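Local atomic coordinates of putative cytosine/guanine deaminase (Unidentified, PDB entry 2PAJ), a protein that catalyses the zinc-dependent hydrolytic deamination of 2-amino-4-hydroxypteridines such as isoxanthopterin to 2,4-dihydroxypteridines, releasing ammonium. Residues A[222-232]-A[269-277]; A[413-424]-A[437-448]. All blocks are in the same frame, centred on the assembly; numbering follows the deposited sequence.

Contact 1: residues A[222-232]-A[269-277]; sequences VLYSISPREMR and AFCGEHDWL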
loop_
_atom_site.group_PDB
_atom_site.type_symbol
_atom_site.label_atom_id
_atom_site.label_comp_id
_atom_site.label_asym_id
_atom_site.label_seq_id
_atom_site.Cartn_x
_atom_site.Cartn_y
_atom_site.Cartn_z
ATOM N N VAL A 222 -4.412 17.969 2.220
ATOM C CA VAL A 222 -3.717 19.145 1.734
ATOM C C VAL A 222 -4.531 20.447 1.585
ATOM O O VAL A 222 -3.995 21.535 1.799
ATOM C CB VAL A 222 -2.992 18.802 0.405
ATOM C CG1 VAL A 222 -3.872 19.127 -0.789
ATOM C CG2 VAL A 222 -1.658 19.506 0.346
ATOM N N LEU A 223 -5.807 20.362 1.227
ATOM C CA LEU A 223 -6.596 21.584 1.086
ATOM C C LEU A 223 -7.188 22.047 2.414
ATOM O O LEU A 223 -7.982 22.982 2.446
ATOM C CB LEU A 223 -7.728 21.394 0.077
ATOM C CG LEU A 223 -7.348 20.937 -1.329
ATOM C CD1 LEU A 223 -8.601 20.894 -2.198
ATOM C CD2 LEU A 223 -6.314 21.881 -1.927
ATOM N N TYR A 224 -6.820 21.381 3.504
ATOM C CA TYR A 224 -7.315 21.751 4.826
ATOM C C TYR A 224 -6.228 21.670 5.893
ATOM O O TYR A 224 -6.084 22.573 6.700
ATOM C CB TYR A 224 -8.510 20.874 5.225
ATOM C CG TYR A 224 -9.733 21.091 4.359
ATOM C CD1 TYR A 224 -10.145 20.119 3.436
ATOM C CD2 TYR A 224 -10.450 22.294 4.419
ATOM C CE1 TYR A 224 -11.225 20.340 2.591
ATOM C CE2 TYR A 224 -11.535 22.525 3.580
ATOM C CZ TYR A 224 -11.915 21.542 2.665
ATOM O OH TYR A 224 -12.978 21.782 1.818
ATOM N N SER A 225 -5.447 20.599 5.888
ATOM C CA SER A 225 -4.390 20.424 6.888
ATOM C C SER A 225 -3.354 21.549 6.873
ATOM O O SER A 225 -2.722 21.835 7.891
ATOM C CB SER A 225 -3.665 19.087 6.665
ATOM O OG SER A 225 -4.539 17.988 6.831
ATOM N N ILE A 226 -3.215 22.199 5.722
ATOM C CA ILE A 226 -2.213 23.233 5.538
ATOM C C ILE A 226 -2.641 24.458 4.708
ATOM O O ILE A 226 -3.539 24.377 3.868
ATOM C CB ILE A 226 -0.964 22.549 4.932
ATOM C CG1 ILE A 226 0.017 22.271 6.063
ATOM C CG2 ILE A 226 -0.389 23.341 3.772
ATOM C CD1 ILE A 226 1.267 21.556 5.634
ATOM N N SER A 227 -1.993 25.596 4.946
ATOM C CA SER A 227 -2.310 26.817 4.210
ATOM C C SER A 227 -1.809 26.699 2.768
ATOM O O SER A 227 -0.843 25.991 2.505
ATOM C CB SER A 227 -1.651 28.023 4.877
ATOM O OG SER A 227 -0.244 27.975 4.714
ATOM N N PRO A 228 -2.458 27.396 1.813
ATOM C CA PRO A 228 -1.971 27.276 0.435
ATOM C C PRO A 228 -0.553 27.799 0.183
ATOM O O PRO A 228 0.134 27.344 -0.733
ATOM C CB PRO A 228 -3.046 27.994 -0.385
ATOM C CG PRO A 228 -3.709 28.891 0.581
ATOM C CD PRO A 228 -3.735 28.130 1.862
ATOM N N ARG A 229 -0.118 28.753 0.996
ATOM C CA ARG A 229 1.233 29.306 0.878
ATOM C C ARG A 229 2.158 28.189 1.356
ATOM O O ARG A 229 3.264 27.991 0.845
ATOM C CB ARG A 229 1.360 30.537 1.786
ATOM C CG ARG A 229 2.775 31.010 2.105
ATOM C CD ARG A 229 2.713 31.845 3.390
ATOM N NE ARG A 229 3.959 32.529 3.746
ATOM C CZ ARG A 229 4.068 33.385 4.770
ATOM N NH1 ARG A 229 3.010 33.660 5.541
ATOM N NH2 ARG A 229 5.230 33.989 5.024
ATOM N N GLU A 230 1.674 27.458 2.350
ATOM C CA GLU A 230 2.420 26.359 2.908
ATOM C C GLU A 230 2.502 25.157 1.966
ATOM O O GLU A 230 3.487 24.425 1.993
ATOM C CB GLU A 230 1.817 25.944 4.248
ATOM C CG GLU A 230 2.386 26.712 5.411
ATOM C CD GLU A 230 1.720 26.361 6.725
ATOM O OE1 GLU A 230 2.327 26.624 7.794
ATOM O OE2 GLU A 230 0.583 25.836 6.689
ATOM N N MET A 231 1.497 24.938 1.119
ATOM C CA MET A 231 1.618 23.783 0.242
ATOM C C MET A 231 2.673 24.026 -0.838
ATOM O O MET A 231 3.296 23.083 -1.329
ATOM C CB MET A 231 0.254 23.314 -0.335
ATOM C CG MET A 231 -0.793 24.344 -0.727
ATOM S SD MET A 231 -2.485 23.597 -0.915
ATOM C CE MET A 231 -2.579 23.333 -2.661
ATOM N N ARG A 232 2.915 25.289 -1.179
ATOM C CA ARG A 232 3.947 25.580 -2.168
ATOM C C ARG A 232 5.308 25.262 -1.553
ATOM O O ARG A 232 6.077 24.454 -2.097
ATOM C CB ARG A 232 3.920 27.043 -2.609
ATOM C CG ARG A 232 2.799 27.379 -3.570
ATOM C CD ARG A 232 3.157 28.591 -4.402
ATOM N NE ARG A 232 2.130 28.954 -5.377
ATOM C CZ ARG A 232 0.946 29.479 -5.067
ATOM N NH1 ARG A 232 0.639 29.702 -3.797
ATOM N NH2 ARG A 232 0.071 29.791 -6.022
ATOM N N ALA A 269 -7.336 21.954 -10.022
ATOM C CA ALA A 269 -6.776 23.158 -10.622
ATOM C C ALA A 269 -6.051 24.020 -9.571
ATOM O O ALA A 269 -5.046 24.670 -9.863
ATOM C CB ALA A 269 -7.893 23.959 -11.301
ATOM N N PHE A 270 -6.569 24.013 -8.350
ATOM C CA PHE A 270 -5.978 24.761 -7.246
ATOM C C PHE A 270 -4.649 24.093 -6.891
ATOM O O PHE A 270 -3.618 24.751 -6.751
ATOM C CB PHE A 270 -6.917 24.727 -6.039
ATOM C CG PHE A 270 -6.502 25.627 -4.923
ATOM C CD1 PHE A 270 -6.720 26.995 -5.004
ATOM C CD2 PHE A 270 -5.880 25.109 -3.790
ATOM C CE1 PHE A 270 -6.321 27.839 -3.974
ATOM C CE2 PHE A 270 -5.473 25.943 -2.750
ATOM C CZ PHE A 270 -5.692 27.312 -2.838
ATOM N N CYS A 271 -4.678 22.773 -6.750
ATOM C CA CYS A 271 -3.467 22.017 -6.441
ATOM C C CYS A 271 -2.389 22.305 -7.468
ATOM O O CYS A 271 -1.220 22.450 -7.129
ATOM C CB CYS A 271 -3.761 20.522 -6.428
ATOM S SG CYS A 271 -4.612 19.979 -4.958
ATOM N N GLY A 272 -2.789 22.378 -8.729
ATOM C CA GLY A 272 -1.832 22.661 -9.775
ATOM C C GLY A 272 -1.169 24.002 -9.536
ATOM O O GLY A 272 0.050 24.111 -9.569
ATOM N N GLU A 273 -1.983 25.019 -9.269
ATOM C CA GLU A 273 -1.505 26.371 -9.035
ATOM C C GLU A 273 -0.634 26.563 -7.798
ATOM O O GLU A 273 -0.038 27.623 -7.611
ATOM C CB GLU A 273 -2.700 27.322 -8.999
ATOM C CG GLU A 273 -2.977 27.938 -10.360
ATOM C CD GLU A 273 -4.288 28.690 -10.433
ATOM O OE1 GLU A 273 -4.559 29.537 -9.553
ATOM O OE2 GLU A 273 -5.045 28.437 -11.392
ATOM N N HIS A 274 -0.543 25.525 -6.972
ATOM C CA HIS A 274 0.259 25.576 -5.761
ATOM C C HIS A 274 1.310 24.487 -5.705
ATOM O O HIS A 274 1.612 23.966 -4.634
ATOM C CB HIS A 274 -0.650 25.490 -4.545
ATOM C CG HIS A 274 -1.570 26.661 -4.422
ATOM N ND1 HIS A 274 -1.397 27.648 -3.475
ATOM C CD2 HIS A 274 -2.622 27.049 -5.182
ATOM C CE1 HIS A 274 -2.299 28.594 -3.661
ATOM N NE2 HIS A 274 -3.054 28.254 -4.691
ATOM N N ASP A 275 1.858 24.156 -6.873
ATOM C CA ASP A 275 2.908 23.150 -7.007
ATOM C C ASP A 275 2.572 21.765 -6.449
ATOM O O ASP A 275 3.451 21.075 -5.923
ATOM C CB ASP A 275 4.200 23.654 -6.344
ATOM C CG ASP A 275 4.713 24.958 -6.957
ATOM O OD1 ASP A 275 4.919 25.014 -8.194
ATOM O OD2 ASP A 275 4.913 25.930 -6.195
ATOM N N TRP A 276 1.313 21.347 -6.582
ATOM C CA TRP A 276 0.901 20.051 -6.064
ATOM C C TRP A 276 0.358 19.051 -7.077
ATOM O O TRP A 276 -0.593 18.319 -6.801
ATOM C CB TRP A 276 -0.095 20.220 -4.908
ATOM C CG TRP A 276 0.582 20.125 -3.602
ATOM C CD1 TRP A 276 1.314 21.106 -2.978
ATOM C CD2 TRP A 276 0.743 18.943 -2.806
ATOM N NE1 TRP A 276 1.927 20.604 -1.853
ATOM C CE2 TRP A 276 1.599 19.282 -1.719
ATOM C CE3 TRP A 276 0.256 17.628 -2.905
ATOM C CZ2 TRP A 276 1.978 18.348 -0.737
ATOM C CZ3 TRP A 276 0.629 16.706 -1.932
ATOM C CH2 TRP A 276 1.485 17.071 -0.859
ATOM N N LEU A 277 0.970 19.025 -8.253
ATOM C CA LEU A 277 0.610 18.072 -9.293
ATOM C C LEU A 277 1.928 17.611 -9.898
ATOM O O LEU A 277 2.984 18.151 -9.581
ATOM C CB LEU A 277 -0.259 18.705 -10.388
ATOM C CG LEU A 277 -1.684 19.202 -10.107
ATOM C CD1 LEU A 277 -2.373 19.492 -11.434
ATOM C CD2 LEU A 277 -2.473 18.176 -9.322
HETATM O O HOH W 1 6.882 24.187 -4.350
#
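With CG of M231 set between its backbone N and carbonyl carbon (chi1 38°) and the chain bent at chi3, CE swings across to H274, 3.5 Å from H274 CB, and also meets the F270 ring obliquely. R232 takes a different course: its CG lies anti to the carbonyl carbon (chi1 -76°), and the extended chain carries the guanidinium over one face of the H274 imidazole, whose opposite face receives F270. The two planes are inclined by 44°, and R232 NH2 ends 2.7 Å from E273 O. These groups join the start of helix 228-240 to the end of helix 267-273, two helices on the outside of the amidohydrolase TIM barrel; a Schellman motif with D275 at C-prime closes the second helix and places H274 and W276 beside the first. There W276 NE1 donates to M231 O (2.9 Å), the acceptor lying in the indole plane, while H274 ND1 reaches P228 O (3.2 Å) from above the carbonyl plane. Deeper in, V222 CG2 sits squarely over the six-membered ring of W276, 3.8 Å from its centroid, a CH-pi contact; S247, on strand 244-248, accepts from the backbone N of V222.

Contact 2: residues A[413-424]-A[437-448]; sequences DIAVYRLDDPRY and SGGRPSVMALFS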
loop_
_atom_site.group_PDB
_atom_site.type_symbol
_atom_site.label_atom_id
_atom_site.label_comp_id
_atom_site.label_asym_id
_atom_site.label_seq_id
_atom_site.Cartn_x
_atom_site.Cartn_y
_atom_site.Cartn_z
ATOM N N ASP A 413 9.620 -9.959 -5.528
ATOM C CA ASP A 413 8.470 -9.821 -4.634
ATOM C C ASP A 413 7.375 -10.615 -5.317
ATOM O O ASP A 413 6.691 -10.115 -6.215
ATOM C CB ASP A 413 8.066 -8.359 -4.499
ATOM C CG ASP A 413 9.213 -7.492 -4.049
ATOM O OD1 ASP A 413 9.873 -7.844 -3.043
ATOM O OD2 ASP A 413 9.458 -6.458 -4.703
ATOM N N ILE A 414 7.230 -11.861 -4.883
ATOM C CA ILE A 414 6.279 -12.772 -5.487
ATOM C C ILE A 414 5.338 -13.439 -4.506
ATOM O O ILE A 414 5.707 -13.751 -3.378
ATOM C CB ILE A 414 7.026 -13.884 -6.264
ATOM C CG1 ILE A 414 8.033 -13.248 -7.213
ATOM C CG2 ILE A 414 6.039 -14.744 -7.058
ATOM C CD1 ILE A 414 8.945 -14.244 -7.891
ATOM N N ALA A 415 4.111 -13.660 -4.963
ATOM C CA ALA A 415 3.102 -14.338 -4.173
ATOM C C ALA A 415 2.720 -15.638 -4.887
ATOM O O ALA A 415 2.407 -15.643 -6.076
ATOM C CB ALA A 415 1.891 -13.452 -4.003
ATOM N N VAL A 416 2.781 -16.743 -4.158
ATOM C CA VAL A 416 2.426 -18.040 -4.696
ATOM C C VAL A 416 1.219 -18.503 -3.904
ATOM O O VAL A 416 1.333 -18.806 -2.715
ATOM C CB VAL A 416 3.581 -19.029 -4.523
ATOM C CG1 VAL A 416 3.181 -20.411 -5.025
ATOM C CG2 VAL A 416 4.782 -18.514 -5.277
ATOM N N TYR A 417 0.062 -18.547 -4.561
ATOM C CA TYR A 417 -1.180 -18.953 -3.900
ATOM C C TYR A 417 -1.625 -20.395 -4.147
ATOM O O TYR A 417 -1.593 -20.887 -5.276
ATOM C CB TYR A 417 -2.331 -18.031 -4.312
ATOM C CG TYR A 417 -2.088 -16.555 -4.124
ATOM C CD1 TYR A 417 -1.793 -15.734 -5.221
ATOM C CD2 TYR A 417 -2.191 -15.961 -2.863
ATOM C CE1 TYR A 417 -1.614 -14.362 -5.065
ATOM C CE2 TYR A 417 -2.014 -14.591 -2.699
ATOM C CZ TYR A 417 -1.727 -13.797 -3.803
ATOM O OH TYR A 417 -1.556 -12.440 -3.653
ATOM N N ARG A 418 -2.034 -21.070 -3.080
ATOM C CA ARG A 418 -2.541 -22.429 -3.203
ATOM C C ARG A 418 -4.068 -22.301 -3.136
ATOM O O ARG A 418 -4.607 -21.758 -2.170
ATOM C CB ARG A 418 -2.015 -23.318 -2.068
ATOM C CG ARG A 418 -2.491 -24.762 -2.151
ATOM C CD ARG A 418 -1.530 -25.695 -1.449
ATOM N NE ARG A 418 -0.325 -25.943 -2.236
ATOM C CZ ARG A 418 0.857 -26.220 -1.695
ATOM N NH1 ARG A 418 0.978 -26.272 -0.372
ATOM N NH2 ARG A 418 1.910 -26.457 -2.462
ATOM N N LEU A 419 -4.758 -22.766 -4.178
ATOM C CA LEU A 419 -6.217 -22.680 -4.229
ATOM C C LEU A 419 -6.834 -23.962 -3.696
ATOM O O LEU A 419 -7.614 -24.615 -4.381
ATOM C CB LEU A 419 -6.682 -22.458 -5.664
ATOM C CG LEU A 419 -6.001 -21.351 -6.467
ATOM C CD1 LEU A 419 -6.572 -21.339 -7.868
ATOM C CD2 LEU A 419 -6.206 -20.001 -5.799
ATOM N N ASP A 420 -6.489 -24.311 -2.467
ATOM C CA ASP A 420 -6.981 -25.526 -1.837
ATOM C C ASP A 420 -8.357 -25.385 -1.170
ATOM O O ASP A 420 -8.872 -26.339 -0.582
ATOM C CB ASP A 420 -5.940 -25.984 -0.823
ATOM C CG ASP A 420 -5.542 -24.872 0.125
ATOM O OD1 ASP A 420 -6.357 -24.508 1.004
ATOM O OD2 ASP A 420 -4.416 -24.349 -0.021
ATOM N N ASP A 421 -8.934 -24.189 -1.259
ATOM C CA ASP A 421 -10.251 -23.902 -0.695
ATOM C C ASP A 421 -11.278 -24.214 -1.778
ATOM O O ASP A 421 -11.058 -23.905 -2.950
ATOM C CB ASP A 421 -10.362 -22.421 -0.326
ATOM C CG ASP A 421 -11.655 -22.090 0.414
ATOM O OD1 ASP A 421 -11.652 -22.125 1.660
ATOM O OD2 ASP A 421 -12.675 -21.804 -0.244
ATOM N N PRO A 422 -12.411 -24.831 -1.404
ATOM C CA PRO A 422 -13.460 -25.174 -2.362
ATOM C C PRO A 422 -14.011 -24.068 -3.256
ATOM O O PRO A 422 -14.603 -24.360 -4.286
ATOM C CB PRO A 422 -14.541 -25.820 -1.490
ATOM C CG PRO A 422 -14.192 -25.427 -0.093
ATOM C CD PRO A 422 -12.702 -25.416 -0.089
ATOM N N ARG A 423 -13.825 -22.807 -2.886
ATOM C CA ARG A 423 -14.326 -21.720 -3.727
ATOM C C ARG A 423 -13.623 -21.717 -5.081
ATOM O O ARG A 423 -14.142 -21.183 -6.059
ATOM C CB ARG A 423 -14.122 -20.357 -3.053
ATOM C CG ARG A 423 -12.678 -20.041 -2.622
ATOM C CD ARG A 423 -12.498 -18.567 -2.277
ATOM N NE ARG A 423 -13.691 -18.004 -1.642
ATOM C CZ ARG A 423 -13.997 -18.102 -0.353
ATOM N NH1 ARG A 423 -13.200 -18.733 0.489
ATOM N NH2 ARG A 423 -15.127 -17.592 0.087
ATOM N N TYR A 424 -12.444 -22.328 -5.128
ATOM C CA TYR A 424 -11.649 -22.380 -6.350
ATOM C C TYR A 424 -11.924 -23.627 -7.177
ATOM O O TYR A 424 -11.594 -23.679 -8.364
ATOM C CB TYR A 424 -10.165 -22.326 -6.010
ATOM C CG TYR A 424 -9.793 -21.169 -5.123
ATOM C CD1 TYR A 424 -9.380 -21.384 -3.803
ATOM C CD2 TYR A 424 -9.861 -19.857 -5.595
ATOM C CE1 TYR A 424 -9.050 -20.330 -2.980
ATOM C CE2 TYR A 424 -9.533 -18.799 -4.787
ATOM C CZ TYR A 424 -9.128 -19.038 -3.480
ATOM O OH TYR A 424 -8.807 -17.977 -2.672
ATOM N N SER A 437 -12.611 -14.957 -6.808
ATOM C CA SER A 437 -13.268 -15.899 -5.899
ATOM C C SER A 437 -13.687 -15.404 -4.522
ATOM O O SER A 437 -14.427 -16.085 -3.820
ATOM C CB SER A 437 -12.380 -17.127 -5.718
ATOM O OG SER A 437 -12.023 -17.682 -6.970
ATOM N N GLY A 438 -13.212 -14.227 -4.131
ATOM C CA GLY A 438 -13.535 -13.721 -2.813
ATOM C C GLY A 438 -12.720 -14.494 -1.802
ATOM O O GLY A 438 -11.742 -15.132 -2.163
ATOM N N GLY A 439 -13.120 -14.451 -0.541
ATOM C CA GLY A 439 -12.385 -15.166 0.489
ATOM C C GLY A 439 -10.956 -14.689 0.657
ATOM O O GLY A 439 -10.695 -13.497 0.807
ATOM N N ARG A 440 -10.021 -15.624 0.641
ATOM C CA ARG A 440 -8.614 -15.296 0.795
ATOM C C ARG A 440 -7.783 -16.522 0.453
ATOM O O ARG A 440 -7.786 -17.502 1.198
ATOM C CB ARG A 440 -8.315 -14.878 2.238
ATOM C CG ARG A 440 -6.829 -14.665 2.511
ATOM C CD ARG A 440 -6.480 -14.545 3.991
ATOM N NE ARG A 440 -5.076 -14.892 4.149
ATOM C CZ ARG A 440 -4.641 -16.063 4.604
ATOM N NH1 ARG A 440 -5.501 -17.000 4.979
ATOM N NH2 ARG A 440 -3.340 -16.323 4.623
ATOM N N PRO A 441 -7.060 -16.492 -0.676
ATOM C CA PRO A 441 -6.260 -17.664 -1.015
ATOM C C PRO A 441 -5.159 -17.943 -0.002
ATOM O O PRO A 441 -4.753 -17.074 0.763
ATOM C CB PRO A 441 -5.735 -17.338 -2.412
ATOM C CG PRO A 441 -5.675 -15.869 -2.419
ATOM C CD PRO A 441 -6.932 -15.454 -1.708
ATOM N N SER A 442 -4.709 -19.186 -0.003
ATOM C CA SER A 442 -3.675 -19.654 0.897
ATOM C C SER A 442 -2.295 -19.277 0.351
ATOM O O SER A 442 -1.916 -19.716 -0.731
ATOM C CB SER A 442 -3.819 -21.178 1.042
ATOM O OG SER A 442 -2.823 -21.754 1.863
ATOM N N VAL A 443 -1.554 -18.445 1.085
ATOM C CA VAL A 443 -0.210 -18.056 0.651
ATOM C C VAL A 443 0.804 -19.127 1.049
ATOM O O VAL A 443 1.319 -19.142 2.172
ATOM C CB VAL A 443 0.242 -16.691 1.250
ATOM C CG1 VAL A 443 -0.331 -15.544 0.441
ATOM C CG2 VAL A 443 -0.206 -16.587 2.677
ATOM N N MET A 444 1.080 -20.035 0.120
ATOM C CA MET A 444 2.035 -21.089 0.397
ATOM C C MET A 444 3.389 -20.402 0.391
ATOM O O MET A 444 4.322 -20.837 1.056
ATOM C CB MET A 444 1.955 -22.196 -0.680
ATOM C CG MET A 444 2.742 -21.934 -1.958
ATOM S SD MET A 444 4.385 -22.709 -1.945
ATOM C CE MET A 444 4.227 -23.834 -3.352
ATOM N N ALA A 445 3.481 -19.299 -0.342
ATOM C CA ALA A 445 4.741 -18.575 -0.416
ATOM C C ALA A 445 4.638 -17.099 -0.799
ATOM O O ALA A 445 3.992 -16.743 -1.776
ATOM C CB ALA A 445 5.673 -19.280 -1.389
ATOM N N LEU A 446 5.291 -16.250 -0.010
ATOM C CA LEU A 446 5.347 -14.814 -0.268
ATOM C C LEU A 446 6.835 -14.475 -0.235
ATOM O O LEU A 446 7.541 -14.872 0.694
ATOM C CB LEU A 446 4.626 -14.015 0.825
ATOM C CG LEU A 446 4.107 -12.590 0.526
ATOM C CD1 LEU A 446 4.488 -11.664 1.660
ATOM C CD2 LEU A 446 4.642 -12.069 -0.796
ATOM N N PHE A 447 7.300 -13.755 -1.255
ATOM C CA PHE A 447 8.693 -13.344 -1.355
ATOM C C PHE A 447 8.835 -11.841 -1.382
ATOM O O PHE A 447 8.158 -11.161 -2.148
ATOM C CB PHE A 447 9.341 -13.901 -2.614
ATOM C CG PHE A 447 9.611 -15.361 -2.547
ATOM C CD1 PHE A 447 8.751 -16.272 -3.138
ATOM C CD2 PHE A 447 10.717 -15.826 -1.858
ATOM C CE1 PHE A 447 8.986 -17.634 -3.042
ATOM C CE2 PHE A 447 10.970 -17.177 -1.748
ATOM C CZ PHE A 447 10.098 -18.095 -2.345
ATOM N N SER A 448 9.718 -11.333 -0.526
ATOM C CA SER A 448 9.987 -9.912 -0.467
ATOM C C SER A 448 11.494 -9.755 -0.587
ATOM O O SER A 448 12.264 -10.208 0.272
ATOM C CB SER A 448 9.498 -9.304 0.848
ATOM O OG SER A 448 9.634 -7.891 0.822
HETATM O O HOH W 2 -14.087 -19.121 -7.798
HETATM O O HOH W 3 -9.689 -15.620 -3.719
#
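V416 and A445 hold the close-packed half of this contact, where strands 414-418 and 445-448 run antiparallel with axes 4.7 Å apart. V416 N donates to A445 O at 2.7 Å, an almost straight bond, and V416 O accepts in turn from A445 N and, weakly, from M444 N. That double approach is a classic beta bulge: M444 and A445 both face V416, the register slips by one, and the second strand turns a corner. M444 folds back over the join, its chain bent at chi2 and chi3, so that CG lies 3.5 Å from V416 CG1 and CE approaches R418 NH2. On the other face Y417 lies alongside P441 and V443, all pointing the same way, with Y417 CD2 3.5 Å from P441 CG; Y69 meets the Y417 ring edge-to-face. Beyond the bulge R418 N makes a nearly straight bond to S442 O (2.7 Å).

The solvent side, looser, comprises R423, G439 and the waters. G439 CA lies against one face of the R423 guanidinium, over its centre and 3.5 Å from its plane, and R423 NE bonds S437 O from above the carbonyl plane (3.0 Å); D421 OD2 accepts from R423 N in an Asx turn and forms a salt bridge with R423 NH1. The Y424 ring stays buried, sandwiched between R423 CG and L419 CD2, and donates from OH to a water, which in turn donates to G438 O. A second water links R423 O with S437 OG. Strand 414-418 also pairs antiparallel with strand 67-73, which leads to zinc-binding H76 and H78, and strand 442-448 with strand 451-455, consistent with C-terminal strands, after the barrel in sequence, joining N-terminal ones in the small beta domain of amidohydrolases.

Overall arrangement
Contact 1 and contact 2 lie on opposite sides of the chain's centre, their own centres 42 Å apart and their nearest atoms about 25 Å apart, and they follow one another along the sequence. They illustrate two ways of building one enzyme: helix ends joined on the outside of a barrel by side chains that also bond to backbone carbonyls, and strands paired through their backbones. Contact 1 is the nearer to the active site: the side chain of V222 lies about 7 Å from that of the zinc ligand H248 and about 13 Å from the zinc ion itself. Contact 2 lies away from the annotated sites and relates to the metal indirectly, by way of strand 67-73.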